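Local coordinates for protein gamma-glutamyltranspeptidase (Streptomyces lincolnensis, PDB 6J3A) that probably acts as a gamma-glutamyltranspeptidase-like enzyme of the Ntn-hydrolase superfamily, a homologue of the LmbA-like glutamyltranspeptidases, at residues S556-R562 against V578-W584. Numbering follows the deposited sequence.
Sequences SVTVEAR and VTVGPPW
R562 lays its guanidinium flat on the indole of W584, the two planes only 9° apart, with CZ 3.5 Å from the centroid of the six-membered ring: a cation-pi stack. Its CD sits over the five-membered ring in a CH-pi contact, and a bend at chi3 (-78°) turns the guanidinium down onto the indole. R562 NH1 gives P583 O, which lies in the guanidinium plane, a long but straight hydrogen bond (3.3 Å, 174° at the hydrogen). R562 NH1 also makes a salt bridge with E560 OE2 at 3.1 Å, this oxygen lying off that plane. R562 NH2 donates to the backbone oxygen of D534. An alanine in place of R562 would probably leave this face of W584 without its stacked cation and P583 O without its side-chain donor. E560 reaches the same corner on an extended chain; its OE1 pairs with R608 and accepts from the backbone N of S585 and E586.

Upstream, the strands run parallel. T579 N binds V557 O at 2.9 Å, V559 N binds T579 O at 3.2 Å, and G581 N binds V559 O at 2.8 Å. V557 and V578 point the same way, CG1 against CG2 at 3.8 Å, with V559 on the same face; T558 and T579 lie side by side on the other.

The two strands and helix 565-573 between them form a beta-alpha-beta unit. L571 of that helix packs on V578, strand 538-540 flanks 556-560 antiparallel on its other edge, and F2 of the second subunit stacks on W584, so the second subunit meets the loop that follows strand 577-581.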
loop_
_atom_site.group_PDB
_atom_site.type_symbol
_atom_site.label_atom_id
_atom_site.label_comp_id
_atom_site.label_asym_id
_atom_site.label_seq_id
_atom_site.Cartn_x
_atom_site.Cartn_y
_atom_site.Cartn_z
ATOM N N SER A 556 28.519 9.665 18.028
ATOM C CA SER A 556 27.210 10.214 17.674
ATOM C C SER A 556 26.255 9.141 17.199
ATOM O O SER A 556 26.541 8.429 16.237
ATOM C CB SER A 556 27.337 11.268 16.582
ATOM O OG SER A 556 26.088 11.901 16.361
ATOM N N VAL A 557 25.102 9.061 17.857
ATOM C CA VAL A 557 24.062 8.099 17.493
ATOM C C VAL A 557 22.682 8.766 17.416
ATOM O O VAL A 557 22.330 9.607 18.245
ATOM C CB VAL A 557 24.071 6.890 18.453
ATOM C CG1 VAL A 557 23.540 7.264 19.829
ATOM C CG2 VAL A 557 23.288 5.733 17.861
ATOM N N THR A 558 21.910 8.381 16.407
ATOM C CA THR A 558 20.621 9.016 16.137
ATOM C C THR A 558 19.477 7.996 16.213
ATOM O O THR A 558 19.393 7.095 15.384
ATOM C CB THR A 558 20.635 9.715 14.767
ATOM O OG1 THR A 558 21.740 10.625 14.714
ATOM C CG2 THR A 558 19.332 10.492 14.509
ATOM N N VAL A 559 18.601 8.166 17.205
ATOM C CA VAL A 559 17.389 7.334 17.351
ATOM C C VAL A 559 16.126 8.104 16.959
ATOM O O VAL A 559 16.086 9.335 17.064
ATOM C CB VAL A 559 17.206 6.778 18.788
ATOM C CG1 VAL A 559 18.391 5.904 19.175
ATOM C CG2 VAL A 559 16.993 7.885 19.819
ATOM N N GLU A 560 15.099 7.373 16.524
ATOM C CA GLU A 560 13.786 7.960 16.261
ATOM C C GLU A 560 13.124 8.326 17.582
ATOM O O GLU A 560 13.356 7.684 18.605
ATOM C CB GLU A 560 12.889 7.005 15.474
ATOM C CG GLU A 560 13.335 6.792 14.042
ATOM C CD GLU A 560 12.385 5.928 13.234
ATOM O OE1 GLU A 560 11.934 6.384 12.167
ATOM O OE2 GLU A 560 12.085 4.786 13.638
ATOM N N ALA A 561 12.283 9.355 17.543
ATOM C CA ALA A 561 11.585 9.835 18.737
ATOM C C ALA A 561 10.658 8.801 19.361
ATOM O O ALA A 561 10.332 8.930 20.536
ATOM C CB ALA A 561 10.801 11.109 18.428
ATOM N N ARG A 562 10.244 7.790 18.592
ATOM C CA ARG A 562 9.292 6.765 19.079
ATOM C C ARG A 562 9.981 5.542 19.667
ATOM O O ARG A 562 9.299 4.636 20.134
ATOM C CB ARG A 562 8.221 6.359 18.036
ATOM C CG ARG A 562 8.579 6.599 16.583
ATOM C CD ARG A 562 7.407 6.394 15.644
ATOM N NE ARG A 562 7.161 4.985 15.419
ATOM C CZ ARG A 562 7.898 4.176 14.659
ATOM N NH1 ARG A 562 8.975 4.598 13.997
ATOM N NH2 ARG A 562 7.536 2.907 14.571
ATOM N N VAL A 578 23.754 11.257 21.978
ATOM C CA VAL A 578 22.476 10.879 21.384
ATOM C C VAL A 578 21.709 12.076 20.830
ATOM O O VAL A 578 21.344 12.989 21.574
ATOM C CB VAL A 578 21.578 10.182 22.427
ATOM C CG1 VAL A 578 20.204 9.840 21.852
ATOM C CG2 VAL A 578 22.251 8.920 22.943
ATOM N N THR A 579 21.446 12.039 19.528
ATOM C CA THR A 579 20.529 12.980 18.888
ATOM C C THR A 579 19.175 12.269 18.706
ATOM O O THR A 579 19.113 11.172 18.142
ATOM C CB THR A 579 21.078 13.478 17.530
ATOM O OG1 THR A 579 22.444 13.884 17.672
ATOM C CG2 THR A 579 20.293 14.666 17.037
ATOM N N VAL A 580 18.106 12.888 19.202
ATOM C CA VAL A 580 16.737 12.354 19.064
ATOM C C VAL A 580 16.070 12.922 17.799
ATOM O O VAL A 580 15.549 14.034 17.811
ATOM C CB VAL A 580 15.867 12.644 20.320
ATOM C CG1 VAL A 580 14.492 11.998 20.205
ATOM C CG2 VAL A 580 16.543 12.111 21.573
ATOM N N GLY A 581 16.090 12.139 16.721
ATOM C CA GLY A 581 15.512 12.545 15.443
ATOM C C GLY A 581 14.000 12.410 15.428
ATOM O O GLY A 581 13.407 11.920 16.400
ATOM N N PRO A 582 13.357 12.825 14.319
ATOM C CA PRO A 582 11.899 12.773 14.285
ATOM C C PRO A 582 11.349 11.343 14.306
ATOM O O PRO A 582 12.037 10.418 13.858
ATOM C CB PRO A 582 11.535 13.473 12.963
ATOM C CG PRO A 582 12.768 14.162 12.521
ATOM C CD PRO A 582 13.909 13.361 13.067
ATOM N N PRO A 583 10.104 11.172 14.792
ATOM C CA PRO A 583 9.521 9.848 15.025
ATOM C C PRO A 583 9.598 8.913 13.821
ATOM O O PRO A 583 9.884 7.731 13.982
ATOM C CB PRO A 583 8.043 10.150 15.332
ATOM C CG PRO A 583 7.935 11.618 15.523
ATOM C CD PRO A 583 9.081 12.236 14.802
ATOM N N TRP A 584 9.342 9.453 12.634
ATOM C CA TRP A 584 9.285 8.657 11.407
ATOM C C TRP A 584 10.330 9.140 10.413
ATOM O O TRP A 584 9.988 9.739 9.392
ATOM C CB TRP A 584 7.875 8.749 10.810
ATOM C CG TRP A 584 6.826 8.133 11.682
ATOM C CD1 TRP A 584 6.005 8.783 12.550
ATOM C CD2 TRP A 584 6.499 6.739 11.783
ATOM N NE1 TRP A 584 5.172 7.883 13.182
ATOM C CE2 TRP A 584 5.455 6.622 12.730
ATOM C CE3 TRP A 584 6.987 5.580 11.165
ATOM C CZ2 TRP A 584 4.885 5.396 13.073
ATOM C CZ3 TRP A 584 6.426 4.358 11.504
ATOM C CH2 TRP A 584 5.379 4.274 12.449
#